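PDB 3EHM: SusD homolog from Bacteroides thetaiotaomicron, which probably binds mucin O-glycans at the cell surface, as part of the machinery by which this gut symbiont takes up host glycans. Local coordinates for residues G26-N31 / W103-E108; M32-I37 / D252-L257; S117-L122 / V175-T180; Q188-Y193 / Q198-L203. All blocks are in the same frame, centred on the assembly; numbering follows the deposited sequence.

Overall arrangement
Helix 23-36, near the N terminus, supplies the first segments of two contacts. Interaction 1 pairs its 26-31 part with helix 85-110, closing a loop of 71 residues, and interaction 2 sets Q34, near its end, against the loop 252-257, closing 214. The two cross, since their segments alternate along the chain. Interactions 3 and 4 both fall within the long span bridged by interaction 2 and follow interaction 1 in series: interaction 3 joins helices 116-140 and 160-178 across 52 residues, and interaction 4 folds 188-193 back onto helix 197-215 across only 4. Q33 links interactions 2 and 4 through the backbone of Y189 and L191, while V201 packs on L178 and joins interactions 3 and 4.

Interaction 1 of 4, residues G26-N31 / W103-E108; sequences GARFMN and WNEIYE
R28 lays its aliphatic stem over I106 and then crosses E105 at about a right angle, so a single long side chain supplies both the apolar and the charged half of this contact. Its CB rests 3.8 Å from CG1 of I106. Beyond CG the chain runs extended, which carries the guanidinium to the carboxylate: NE donates to OE1 of E105 at 2.7 Å, nearly straight at 170°. The acceptor lies close to the guanidinium plane, but the donor stands above the carboxylate plane, and the two groups are turned 70° apart. This is a one-pronged salt bridge through NE. A further hold on the guanidinium comes from its own helix, where NH1 bonds to K24 O. Arginine suits such a place because its methylenes can pack while its tip stays charged. Farther into the interface, CD1 of I106 comes 4.0 Å from the backbone N of F29 and 4.4 Å from its CB; isoleucine's CG1-CD1 arm is long enough to reach that backbone yet thin enough to fit between the helices. The short segments run roughly antiparallel at 141°, their axes 9.4 Å apart. Helix 116-140 packs against both, A125 touching I106 and I124 and V128 touching F29.

Interaction 2 of 4, residues M32-I37 / D252-L257; sequences MQQRVI and DKMPLL
M254, a selenomethionine, is the first residue of 252-257 to reach Q34 on the helix. Its CG leaves anti to the backbone N (chi1 176°), and the chain then bends at both later torsions, so that CG, SE and CE all lie alongside the amide nitrogen of Q34. CG and CE each lie 4.0 Å from NE2 of Q34, with SE at 4.1 Å, and the two side chains cross at about a right angle. The unbranched chain, as in the methionine it replaces, can bend at each torsion. Past P255 comes L256, whose CD2 methyl sits 3.5 Å from OE1 of Q34. Apolar groups thus border the glutamine amide near its nitrogen and its oxygen, and no hydrogen bond passes between the segments. Its NE2 is instead satisfied within helix 23-36, where it donates to the carbonyl oxygen of M30. That bond probably holds the amide in its rotation and leaves the contact to dispersion and shape. At L257 the loop pairs by backbone bonds with G40. The contact therefore joins Q34, near the C-terminal end of helix 23-36, to the loop between strand 246-248 and helix 261-266, with V36 turned to helix 116-140 and strand 339-342.

Interaction 3 of 4, residues S117-L122 / V175-T180; sequences SEQAIL and VELLNT
The carboxamide of Q119 is the one flat side-chain group that takes part, and it meets its neighbour L177 through its oxygen: OE1 stands 3.4 Å from CD1 of L177. At the amide's other end, NE2 makes a weak hydrogen bond to S113 O. The Q119 chain is extended beyond CG and crosses L177 at about a right angle, so the same methyl also rests 3.8 Å from CB of Q119. L177 sends CG anti to its backbone N (chi1 -176°), which carries it toward helix 116-140, and the two methyls then divide between neighbours: CD1 takes Q119, while CD2 lies 3.8 Å from CA of A120. CD2 of L178 comes in beside it, 3.9 Å from CB of A120. Alanine suits this position, because its small side chain lets two leucines approach the helix backbone. With an alanine in place of L177, the Q119 chain and the A120 backbone would probably lose cover, leaving L178 alone of the two leucines against A120 and a gap beside it. OG1 of T180 donates to L177 O at 2.6 Å in the carbonyl plane, and T180 N shares that acceptor. L178 also reaches I124 and I127 of helix 116-140 and V201 of helix 197-215. With no hydrogen bond between the segments, helices 116-140 and 160-178 are joined here by leucine methyls against the backbone and CB of A120 and the Q119 side chain.

Interaction 4 of 4, residues Q188-Y193 / Q198-L203; sequences QYDLIY and QNWVKL
Y193 meets W200 and N199 just after an Asx turn headed by D190 that brings the loop back against helix 197-215. From CB, 3.9 Å from NE1 of W200, the tyrosine runs out across the helix. CG and CD2 lie under CB of N199, which stands over the ring centre in a CH-pi contact, while I192 CG2 covers the opposite face. The CD1 edge of the ring points at the face of the W200 five-membered ring in a T-shaped pair, planes at 89° and centroids 5.0 Å apart. CE1 comes 4.0 Å from CB of L203, and at the tip OH bonds to S244 O. D190 holds the turn: OD1 accepts from the backbone N of both I192 and Y193, and OD2 accepts a hydrogen bond from NE1 of W200 at 2.7 Å and another from G195 N. Aspartate suits this place: its short side chain lets OD1 reach amides two and three residues on, while OD2 remains for the indole. With an alanine in place of D190, the indole NH, G195 N and two turn amides would probably lose their acceptor and the turn slacken. A water donates to Y193 O at 2.9 Å and to N199 OD1 at 2.7 Å.

Interaction 1 of 4, residues G26-N31 / W103-E108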
loop_
_atom_site.group_PDB
_atom_site.type_symbol
_atom_site.label_atom_id
_atom_site.label_comp_id
_atom_site.label_asym_id
_atom_site.label_seq_id
_atom_site.Cartn_x
_atom_site.Cartn_y
_atom_site.Cartn_z
ATOM N N GLY A 26 8.162 26.098 -0.396
ATOM C CA GLY A 26 7.810 25.486 -1.669
ATOM C C GLY A 26 8.566 24.283 -2.204
ATOM O O GLY A 26 7.986 23.203 -2.358
ATOM N N ALA A 27 9.844 24.465 -2.517
ATOM C CA ALA A 27 10.659 23.384 -3.060
ATOM C C ALA A 27 10.705 22.186 -2.118
ATOM O O ALA A 27 10.595 21.039 -2.548
ATOM C CB ALA A 27 12.071 23.887 -3.337
ATOM N N ARG A 28 10.874 22.462 -0.831
ATOM C CA ARG A 28 10.929 21.412 0.176
ATOM C C ARG A 28 9.628 20.624 0.242
ATOM O O ARG A 28 9.641 19.395 0.317
ATOM C CB ARG A 28 11.231 22.029 1.539
ATOM C CG ARG A 28 12.661 22.509 1.675
ATOM C CD ARG A 28 12.788 23.548 2.772
ATOM N NE ARG A 28 14.184 23.838 3.072
ATOM C CZ ARG A 28 14.695 25.061 3.124
ATOM N NH1 ARG A 28 13.921 26.114 2.892
ATOM N NH2 ARG A 28 15.977 25.232 3.421
ATOM N N PHE A 29 8.504 21.334 0.208
ATOM C CA PHE A 29 7.199 20.686 0.271
ATOM C C PHE A 29 6.923 19.832 -0.967
ATOM O O PHE A 29 6.346 18.747 -0.863
ATOM C CB PHE A 29 6.098 21.740 0.445
ATOM C CG PHE A 29 4.721 21.160 0.603
ATOM C CD1 PHE A 29 4.486 20.125 1.506
ATOM C CD2 PHE A 29 3.657 21.651 -0.147
ATOM C CE1 PHE A 29 3.209 19.588 1.659
ATOM C CE2 PHE A 29 2.378 21.123 -0.001
ATOM C CZ PHE A 29 2.154 20.087 0.903
HETATM N N MSE A 30 7.332 20.305 -2.138
HETATM C CA MSE A 30 7.101 19.526 -3.347
HETATM C C MSE A 30 7.981 18.280 -3.359
HETATM O O MSE A 30 7.579 17.235 -3.871
HETATM C CB MSE A 30 7.335 20.380 -4.597
HETATM C CG MSE A 30 6.276 21.456 -4.785
HETATM SE SE MSE A 30 6.175 22.133 -6.596
HETATM C CE MSE A 30 7.869 23.065 -6.622
ATOM N N ASN A 31 9.174 18.388 -2.780
ATOM C CA ASN A 31 10.084 17.249 -2.703
ATOM C C ASN A 31 9.409 16.203 -1.822
ATOM O O ASN A 31 9.385 15.018 -2.157
ATOM C CB ASN A 31 11.424 17.672 -2.082
ATOM C CG ASN A 31 12.419 16.519 -1.975
ATOM O OD1 ASN A 31 13.509 16.674 -1.419
ATOM N ND2 ASN A 31 12.053 15.364 -2.512
ATOM N N TRP A 103 11.479 17.483 5.274
ATOM C CA TRP A 103 10.562 17.724 6.383
ATOM C C TRP A 103 11.287 18.407 7.531
ATOM O O TRP A 103 10.773 19.356 8.121
ATOM C CB TRP A 103 9.949 16.429 6.925
ATOM C CG TRP A 103 9.150 16.696 8.174
ATOM C CD1 TRP A 103 7.872 17.181 8.245
ATOM C CD2 TRP A 103 9.624 16.625 9.526
ATOM N NE1 TRP A 103 7.528 17.425 9.554
ATOM C CE2 TRP A 103 8.584 17.091 10.361
ATOM C CE3 TRP A 103 10.830 16.216 10.112
ATOM C CZ2 TRP A 103 8.712 17.162 11.753
ATOM C CZ3 TRP A 103 10.958 16.286 11.496
ATOM C CH2 TRP A 103 9.902 16.757 12.300
ATOM N N ASN A 104 12.476 17.908 7.849
ATOM C CA ASN A 104 13.267 18.450 8.942
ATOM C C ASN A 104 13.606 19.923 8.747
ATOM O O ASN A 104 13.630 20.687 9.712
ATOM C CB ASN A 104 14.549 17.637 9.119
ATOM C CG ASN A 104 15.298 17.999 10.389
ATOM O OD1 ASN A 104 14.720 18.042 11.477
ATOM N ND2 ASN A 104 16.595 18.250 10.257
ATOM N N GLU A 105 13.867 20.323 7.504
ATOM C CA GLU A 105 14.186 21.723 7.230
ATOM C C GLU A 105 12.942 22.589 7.415
ATOM O O GLU A 105 13.024 23.700 7.935
ATOM C CB GLU A 105 14.728 21.888 5.810
ATOM C CG GLU A 105 15.919 21.000 5.508
ATOM C CD GLU A 105 16.607 21.363 4.205
ATOM O OE1 GLU A 105 15.914 21.819 3.267
ATOM O OE2 GLU A 105 17.841 21.179 4.118
ATOM N N ILE A 106 11.790 22.074 6.989
ATOM C CA ILE A 106 10.533 22.802 7.130
ATOM C C ILE A 106 10.242 22.967 8.618
ATOM O O ILE A 106 9.860 24.043 9.074
ATOM C CB ILE A 106 9.358 22.036 6.465
ATOM C CG1 ILE A 106 9.532 22.043 4.945
ATOM C CG2 ILE A 106 8.019 22.668 6.852
ATOM C CD1 ILE A 106 8.421 21.323 4.200
ATOM N N TYR A 107 10.435 21.888 9.368
ATOM C CA TYR A 107 10.208 21.890 10.809
ATOM C C TYR A 107 11.078 22.946 11.483
ATOM O O TYR A 107 10.595 23.765 12.265
ATOM C CB TYR A 107 10.532 20.508 11.386
ATOM C CG TYR A 107 10.378 20.402 12.888
ATOM C CD1 TYR A 107 9.138 20.579 13.496
ATOM C CD2 TYR A 107 11.473 20.109 13.701
ATOM C CE1 TYR A 107 8.989 20.466 14.876
ATOM C CE2 TYR A 107 11.335 19.993 15.083
ATOM C CZ TYR A 107 10.090 20.172 15.661
ATOM O OH TYR A 107 9.946 20.049 17.025
ATOM N N GLU A 108 12.369 22.922 11.176
ATOM C CA GLU A 108 13.302 23.870 11.763
ATOM C C GLU A 108 12.880 25.313 11.497
ATOM O O GLU A 108 12.981 26.171 12.374
ATOM C CB GLU A 108 14.711 23.618 11.211
ATOM C CG GLU A 108 15.741 24.646 11.647
ATOM C CD GLU A 108 17.168 24.215 11.353
ATOM O OE1 GLU A 108 18.093 25.013 11.619
ATOM O OE2 GLU A 108 17.366 23.080 10.862
#

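Interaction 2 of 4, residues M32-I37 / D252-L257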
loop_
_atom_site.group_PDB
_atom_site.type_symbol
_atom_site.label_atom_id
_atom_site.label_comp_id
_atom_site.label_asym_id
_atom_site.label_seq_id
_atom_site.Cartn_x
_atom_site.Cartn_y
_atom_site.Cartn_z
HETATM N N MSE A 32 8.848 16.653 -0.703
HETATM C CA MSE A 32 8.160 15.753 0.222
HETATM C C MSE A 32 7.047 14.971 -0.463
HETATM O O MSE A 32 6.948 13.753 -0.318
HETATM C CB MSE A 32 7.547 16.531 1.396
HETATM C CG MSE A 32 8.536 16.986 2.455
HETATM SE SE MSE A 32 7.589 17.692 4.004
HETATM C CE MSE A 32 6.853 16.028 4.671
ATOM N N GLN A 33 6.202 15.684 -1.200
ATOM C CA GLN A 33 5.082 15.058 -1.889
ATOM C C GLN A 33 5.506 13.987 -2.885
ATOM O O GLN A 33 4.837 12.962 -3.027
ATOM C CB GLN A 33 4.251 16.129 -2.595
ATOM C CG GLN A 33 3.654 17.137 -1.632
ATOM C CD GLN A 33 2.990 18.292 -2.343
ATOM O OE1 GLN A 33 1.867 18.175 -2.828
ATOM N NE2 GLN A 33 3.692 19.416 -2.418
ATOM N N GLN A 34 6.613 14.221 -3.575
ATOM C CA GLN A 34 7.098 13.256 -4.551
ATOM C C GLN A 34 7.757 12.055 -3.881
ATOM O O GLN A 34 8.033 11.056 -4.538
ATOM C CB GLN A 34 8.103 13.918 -5.487
ATOM C CG GLN A 34 7.532 15.080 -6.266
ATOM C CD GLN A 34 8.602 15.830 -7.016
ATOM O OE1 GLN A 34 9.169 15.320 -7.981
ATOM N NE2 GLN A 34 8.897 17.046 -6.569
ATOM N N ARG A 35 8.009 12.159 -2.578
ATOM C CA ARG A 35 8.660 11.085 -1.827
ATOM C C ARG A 35 7.730 10.100 -1.121
ATOM O O ARG A 35 8.126 8.965 -0.848
ATOM C CB ARG A 35 9.607 11.680 -0.780
ATOM C CG ARG A 35 10.770 12.461 -1.355
ATOM C CD ARG A 35 11.711 11.565 -2.129
ATOM N NE ARG A 35 12.869 12.311 -2.605
ATOM C CZ ARG A 35 13.939 11.754 -3.159
ATOM N NH1 ARG A 35 14.000 10.438 -3.309
ATOM N NH2 ARG A 35 14.949 12.518 -3.562
ATOM N N VAL A 36 6.513 10.529 -0.798
ATOM C CA VAL A 36 5.563 9.650 -0.109
ATOM C C VAL A 36 5.546 8.292 -0.808
ATOM O O VAL A 36 5.707 7.250 -0.175
ATOM C CB VAL A 36 4.159 10.270 -0.100
ATOM C CG1 VAL A 36 3.169 9.325 0.574
ATOM C CG2 VAL A 36 4.206 11.607 0.631
ATOM N N ILE A 37 5.335 8.332 -2.118
ATOM C CA ILE A 37 5.360 7.157 -2.977
ATOM C C ILE A 37 6.225 7.695 -4.114
ATOM O O ILE A 37 5.806 8.598 -4.836
ATOM C CB ILE A 37 3.965 6.781 -3.504
ATOM C CG1 ILE A 37 3.042 6.418 -2.336
ATOM C CG2 ILE A 37 4.081 5.593 -4.449
ATOM C CD1 ILE A 37 1.662 5.948 -2.764
ATOM N N ASP A 252 1.328 21.491 -14.156
ATOM C CA ASP A 252 2.173 22.626 -14.520
ATOM C C ASP A 252 3.059 23.022 -13.341
ATOM O O ASP A 252 4.160 23.550 -13.527
ATOM C CB ASP A 252 1.306 23.823 -14.960
ATOM C CG ASP A 252 0.648 24.549 -13.787
ATOM O OD1 ASP A 252 0.093 23.868 -12.899
ATOM O OD2 ASP A 252 0.676 25.805 -13.761
ATOM N N LYS A 253 2.576 22.759 -12.129
ATOM C CA LYS A 253 3.318 23.078 -10.911
ATOM C C LYS A 253 4.573 22.224 -10.813
ATOM O O LYS A 253 5.600 22.657 -10.280
ATOM C CB LYS A 253 2.461 22.808 -9.675
ATOM C CG LYS A 253 1.169 23.592 -9.608
ATOM C CD LYS A 253 0.379 23.173 -8.381
ATOM C CE LYS A 253 -0.976 23.851 -8.335
ATOM N NZ LYS A 253 -1.756 23.391 -7.164
HETATM N N MSE A 254 4.475 20.999 -11.314
HETATM C CA MSE A 254 5.599 20.074 -11.275
HETATM C C MSE A 254 5.379 18.932 -12.253
HETATM O O MSE A 254 4.639 17.993 -11.965
HETATM C CB MSE A 254 5.766 19.518 -9.856
HETATM C CG MSE A 254 6.863 18.463 -9.696
HETATM SE SE MSE A 254 8.651 19.085 -10.139
HETATM C CE MSE A 254 8.831 20.438 -8.772
ATOM N N PRO A 255 5.994 19.009 -13.442
ATOM C CA PRO A 255 5.809 17.920 -14.404
ATOM C C PRO A 255 6.355 16.630 -13.798
ATOM O O PRO A 255 7.390 16.643 -13.130
ATOM C CB PRO A 255 6.622 18.384 -15.606
ATOM C CG PRO A 255 6.477 19.885 -15.539
ATOM C CD PRO A 255 6.690 20.150 -14.065
ATOM N N LEU A 256 5.657 15.523 -14.023
ATOM C CA LEU A 256 6.086 14.236 -13.491
ATOM C C LEU A 256 5.934 13.109 -14.501
ATOM O O LEU A 256 5.099 13.168 -15.399
ATOM C CB LEU A 256 5.278 13.878 -12.240
ATOM C CG LEU A 256 5.375 14.791 -11.014
ATOM C CD1 LEU A 256 4.360 14.339 -9.977
ATOM C CD2 LEU A 256 6.782 14.753 -10.442
ATOM N N LEU A 257 6.761 12.084 -14.338
ATOM C CA LEU A 257 6.726 10.902 -15.184
ATOM C C LEU A 257 6.280 9.772 -14.264
ATOM O O LEU A 257 6.977 9.448 -13.303
ATOM C CB LEU A 257 8.121 10.590 -15.730
ATOM C CG LEU A 257 8.240 9.311 -16.567
ATOM C CD1 LEU A 257 7.380 9.442 -17.824
ATOM C CD2 LEU A 257 9.701 9.067 -16.934
#

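Interaction 3 of 4, residues S117-L122 / V175-T180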
loop_
_atom_site.group_PDB
_atom_site.type_symbol
_atom_site.label_atom_id
_atom_site.label_comp_id
_atom_site.label_asym_id
_atom_site.label_seq_id
_atom_site.Cartn_x
_atom_site.Cartn_y
_atom_site.Cartn_z
ATOM N N SER A 117 -0.544 31.046 9.385
ATOM C CA SER A 117 -0.365 30.474 8.055
ATOM C C SER A 117 0.866 29.573 8.025
ATOM O O SER A 117 0.881 28.559 7.327
ATOM C CB SER A 117 -0.243 31.579 7.000
ATOM O OG SER A 117 0.897 32.389 7.231
ATOM N N GLU A 118 1.899 29.940 8.781
ATOM C CA GLU A 118 3.104 29.120 8.838
ATOM C C GLU A 118 2.837 27.864 9.658
ATOM O O GLU A 118 3.371 26.796 9.360
ATOM C CB GLU A 118 4.273 29.889 9.448
ATOM C CG GLU A 118 4.844 30.962 8.548
ATOM C CD GLU A 118 6.327 31.173 8.788
ATOM O OE1 GLU A 118 6.733 31.295 9.964
ATOM O OE2 GLU A 118 7.085 31.219 7.800
ATOM N N GLN A 119 2.015 27.998 10.696
ATOM C CA GLN A 119 1.659 26.854 11.531
ATOM C C GLN A 119 0.905 25.847 10.667
ATOM O O GLN A 119 1.087 24.638 10.798
ATOM C CB GLN A 119 0.750 27.284 12.682
ATOM C CG GLN A 119 1.413 28.144 13.736
ATOM C CD GLN A 119 0.420 28.633 14.775
ATOM O OE1 GLN A 119 -0.715 28.152 14.846
ATOM N NE2 GLN A 119 0.845 29.589 15.598
ATOM N N ALA A 120 0.052 26.369 9.789
ATOM C CA ALA A 120 -0.748 25.551 8.883
ATOM C C ALA A 120 0.153 24.808 7.904
ATOM O O ALA A 120 -0.083 23.637 7.591
ATOM C CB ALA A 120 -1.734 26.432 8.121
ATOM N N ILE A 121 1.177 25.497 7.412
ATOM C CA ILE A 121 2.117 24.888 6.483
ATOM C C ILE A 121 2.790 23.702 7.157
ATOM O O ILE A 121 2.884 22.623 6.576
ATOM C CB ILE A 121 3.194 25.897 6.039
ATOM C CG1 ILE A 121 2.589 26.878 5.030
ATOM C CG2 ILE A 121 4.390 25.165 5.446
ATOM C CD1 ILE A 121 3.560 27.926 4.531
ATOM N N LEU A 122 3.251 23.904 8.389
ATOM C CA LEU A 122 3.913 22.841 9.132
ATOM C C LEU A 122 2.985 21.652 9.355
ATOM O O LEU A 122 3.399 20.504 9.195
ATOM C CB LEU A 122 4.426 23.362 10.484
ATOM C CG LEU A 122 5.020 22.313 11.438
ATOM C CD1 LEU A 122 6.167 21.584 10.764
ATOM C CD2 LEU A 122 5.505 22.986 12.708
ATOM N N VAL A 175 -5.385 18.325 12.551
ATOM C CA VAL A 175 -6.785 18.588 12.237
ATOM C C VAL A 175 -7.335 19.758 13.058
ATOM O O VAL A 175 -7.987 20.654 12.524
ATOM C CB VAL A 175 -7.640 17.329 12.494
ATOM C CG1 VAL A 175 -9.122 17.658 12.364
ATOM C CG2 VAL A 175 -7.249 16.236 11.499
ATOM N N GLU A 176 -7.066 19.748 14.357
ATOM C CA GLU A 176 -7.536 20.817 15.223
ATOM C C GLU A 176 -7.097 22.190 14.721
ATOM O O GLU A 176 -7.876 23.142 14.711
ATOM C CB GLU A 176 -7.019 20.617 16.651
ATOM C CG GLU A 176 -6.804 21.936 17.382
ATOM C CD GLU A 176 -7.085 21.853 18.866
ATOM O OE1 GLU A 176 -7.747 20.882 19.297
ATOM O OE2 GLU A 176 -6.658 22.773 19.602
ATOM N N LEU A 177 -5.842 22.292 14.303
ATOM C CA LEU A 177 -5.325 23.563 13.826
ATOM C C LEU A 177 -5.847 23.929 12.447
ATOM O O LEU A 177 -6.307 25.048 12.234
ATOM C CB LEU A 177 -3.796 23.540 13.815
ATOM C CG LEU A 177 -3.121 24.860 13.425
ATOM C CD1 LEU A 177 -1.833 25.031 14.214
ATOM C CD2 LEU A 177 -2.852 24.890 11.935
ATOM N N LEU A 178 -5.784 22.983 11.514
ATOM C CA LEU A 178 -6.229 23.229 10.149
ATOM C C LEU A 178 -7.723 23.511 10.048
ATOM O O LEU A 178 -8.178 24.157 9.101
ATOM C CB LEU A 178 -5.840 22.045 9.257
ATOM C CG LEU A 178 -4.322 21.839 9.147
ATOM C CD1 LEU A 178 -4.011 20.605 8.330
ATOM C CD2 LEU A 178 -3.689 23.071 8.511
ATOM N N ASN A 179 -8.490 23.038 11.024
ATOM C CA ASN A 179 -9.930 23.271 11.022
ATOM C C ASN A 179 -10.264 24.739 11.291
ATOM O O ASN A 179 -11.409 25.158 11.137
ATOM C CB ASN A 179 -10.611 22.376 12.061
ATOM C CG ASN A 179 -11.137 21.083 11.461
ATOM O OD1 ASN A 179 -11.442 20.131 12.176
ATOM N ND2 ASN A 179 -11.259 21.051 10.140
ATOM N N THR A 180 -9.263 25.521 11.681
ATOM C CA THR A 180 -9.483 26.940 11.951
ATOM C C THR A 180 -9.004 27.796 10.785
ATOM O O THR A 180 -9.156 29.020 10.796
ATOM C CB THR A 180 -8.746 27.400 13.226
ATOM O OG1 THR A 180 -7.330 27.313 13.024
ATOM C CG2 THR A 180 -9.142 26.527 14.411
#

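Interaction 4 of 4, residues Q188-Y193 / Q198-L203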
loop_
_atom_site.group_PDB
_atom_site.type_symbol
_atom_site.label_atom_id
_atom_site.label_comp_id
_atom_site.label_asym_id
_atom_site.label_seq_id
_atom_site.Cartn_x
_atom_site.Cartn_y
_atom_site.Cartn_z
ATOM N N GLN A 188 0.232 27.099 -4.850
ATOM C CA GLN A 188 1.210 26.951 -5.920
ATOM C C GLN A 188 2.102 25.720 -5.792
ATOM O O GLN A 188 2.561 25.179 -6.796
ATOM C CB GLN A 188 2.094 28.203 -6.003
ATOM C CG GLN A 188 3.211 28.091 -7.043
ATOM C CD GLN A 188 4.037 29.360 -7.172
ATOM O OE1 GLN A 188 4.981 29.425 -7.965
ATOM N NE2 GLN A 188 3.687 30.378 -6.393
ATOM N N TYR A 189 2.345 25.275 -4.565
ATOM C CA TYR A 189 3.213 24.122 -4.343
ATOM C C TYR A 189 2.475 22.869 -3.882
ATOM O O TYR A 189 3.104 21.850 -3.594
ATOM C CB TYR A 189 4.283 24.479 -3.315
ATOM C CG TYR A 189 5.027 25.752 -3.643
ATOM C CD1 TYR A 189 4.753 26.938 -2.963
ATOM C CD2 TYR A 189 6.002 25.773 -4.637
ATOM C CE1 TYR A 189 5.434 28.110 -3.263
ATOM C CE2 TYR A 189 6.690 26.945 -4.946
ATOM C CZ TYR A 189 6.400 28.107 -4.254
ATOM O OH TYR A 189 7.084 29.266 -4.545
ATOM N N ASP A 190 1.149 22.952 -3.810
ATOM C CA ASP A 190 0.320 21.831 -3.367
ATOM C C ASP A 190 -0.081 20.965 -4.552
ATOM O O ASP A 190 -1.048 21.266 -5.253
ATOM C CB ASP A 190 -0.939 22.355 -2.675
ATOM C CG ASP A 190 -1.802 21.240 -2.104
ATOM O OD1 ASP A 190 -1.533 20.057 -2.405
ATOM O OD2 ASP A 190 -2.755 21.554 -1.362
ATOM N N LEU A 191 0.652 19.878 -4.762
ATOM C CA LEU A 191 0.376 18.985 -5.880
ATOM C C LEU A 191 -0.811 18.063 -5.626
ATOM O O LEU A 191 -1.249 17.355 -6.531
ATOM C CB LEU A 191 1.617 18.135 -6.185
ATOM C CG LEU A 191 2.945 18.887 -6.309
ATOM C CD1 LEU A 191 4.077 17.902 -6.592
ATOM C CD2 LEU A 191 2.842 19.916 -7.432
ATOM N N ILE A 192 -1.336 18.067 -4.405
ATOM C CA ILE A 192 -2.453 17.190 -4.075
ATOM C C ILE A 192 -3.824 17.864 -4.089
ATOM O O ILE A 192 -4.742 17.400 -4.769
ATOM C CB ILE A 192 -2.281 16.554 -2.675
ATOM C CG1 ILE A 192 -0.863 16.000 -2.505
ATOM C CG2 ILE A 192 -3.329 15.449 -2.477
ATOM C CD1 ILE A 192 -0.501 14.904 -3.481
ATOM N N TYR A 193 -3.959 18.959 -3.345
ATOM C CA TYR A 193 -5.244 19.646 -3.238
ATOM C C TYR A 193 -5.314 21.115 -3.654
ATOM O O TYR A 193 -6.276 21.800 -3.323
ATOM C CB TYR A 193 -5.757 19.521 -1.804
ATOM C CG TYR A 193 -6.094 18.106 -1.379
ATOM C CD1 TYR A 193 -5.564 17.567 -0.204
ATOM C CD2 TYR A 193 -6.989 17.330 -2.113
ATOM C CE1 TYR A 193 -5.922 16.290 0.231
ATOM C CE2 TYR A 193 -7.357 16.049 -1.686
ATOM C CZ TYR A 193 -6.822 15.540 -0.513
ATOM O OH TYR A 193 -7.203 14.295 -0.068
ATOM N N GLN A 198 -9.377 22.297 3.638
ATOM C CA GLN A 198 -10.474 21.412 4.025
ATOM C C GLN A 198 -10.228 19.991 3.523
ATOM O O GLN A 198 -10.554 19.026 4.204
ATOM C CB GLN A 198 -11.805 21.940 3.480
ATOM C CG GLN A 198 -12.347 23.146 4.240
ATOM C CD GLN A 198 -11.255 24.129 4.625
ATOM O OE1 GLN A 198 -10.659 24.027 5.704
ATOM N NE2 GLN A 198 -10.973 25.078 3.736
ATOM N N ASN A 199 -9.660 19.860 2.328
ATOM C CA ASN A 199 -9.371 18.536 1.803
ATOM C C ASN A 199 -8.207 17.919 2.576
ATOM O O ASN A 199 -8.202 16.721 2.840
ATOM C CB ASN A 199 -9.060 18.607 0.309
ATOM C CG ASN A 199 -10.316 18.536 -0.543
ATOM O OD1 ASN A 199 -10.311 18.910 -1.713
ATOM N ND2 ASN A 199 -11.399 18.045 0.047
ATOM N N TRP A 200 -7.226 18.735 2.951
ATOM C CA TRP A 200 -6.103 18.211 3.719
ATOM C C TRP A 200 -6.610 17.647 5.041
ATOM O O TRP A 200 -6.093 16.644 5.538
ATOM C CB TRP A 200 -5.057 19.298 3.974
ATOM C CG TRP A 200 -4.095 19.443 2.839
ATOM C CD1 TRP A 200 -4.081 20.424 1.890
ATOM C CD2 TRP A 200 -3.036 18.538 2.499
ATOM N NE1 TRP A 200 -3.080 20.185 0.977
ATOM C CE2 TRP A 200 -2.423 19.035 1.327
ATOM C CE3 TRP A 200 -2.548 17.356 3.069
ATOM C CZ2 TRP A 200 -1.343 18.386 0.713
ATOM C CZ3 TRP A 200 -1.474 16.711 2.458
ATOM C CH2 TRP A 200 -0.885 17.230 1.292
ATOM N N VAL A 201 -7.628 18.291 5.604
ATOM C CA VAL A 201 -8.209 17.828 6.857
ATOM C C VAL A 201 -8.877 16.476 6.630
ATOM O O VAL A 201 -8.733 15.559 7.435
ATOM C CB VAL A 201 -9.252 18.834 7.399
ATOM C CG1 VAL A 201 -10.051 18.203 8.528
ATOM C CG2 VAL A 201 -8.543 20.096 7.898
ATOM N N LYS A 202 -9.605 16.350 5.526
ATOM C CA LYS A 202 -10.270 15.094 5.214
ATOM C C LYS A 202 -9.239 13.986 5.053
ATOM O O LYS A 202 -9.458 12.862 5.497
ATOM C CB LYS A 202 -11.096 15.231 3.936
ATOM C CG LYS A 202 -12.286 16.170 4.084
ATOM C CD LYS A 202 -13.118 16.201 2.819
ATOM C CE LYS A 202 -14.371 17.033 3.020
ATOM N NZ LYS A 202 -15.267 16.934 1.839
ATOM N N LEU A 203 -8.113 14.301 4.421
ATOM C CA LEU A 203 -7.069 13.303 4.238
ATOM C C LEU A 203 -6.527 12.887 5.598
ATOM O O LEU A 203 -6.305 11.704 5.847
ATOM C CB LEU A 203 -5.937 13.854 3.365
ATOM C CG LEU A 203 -4.670 12.992 3.296
ATOM C CD1 LEU A 203 -5.013 11.584 2.808
ATOM C CD2 LEU A 203 -3.661 13.650 2.369
HETATM O O HOH W 1 -8.713 20.195 -3.470
#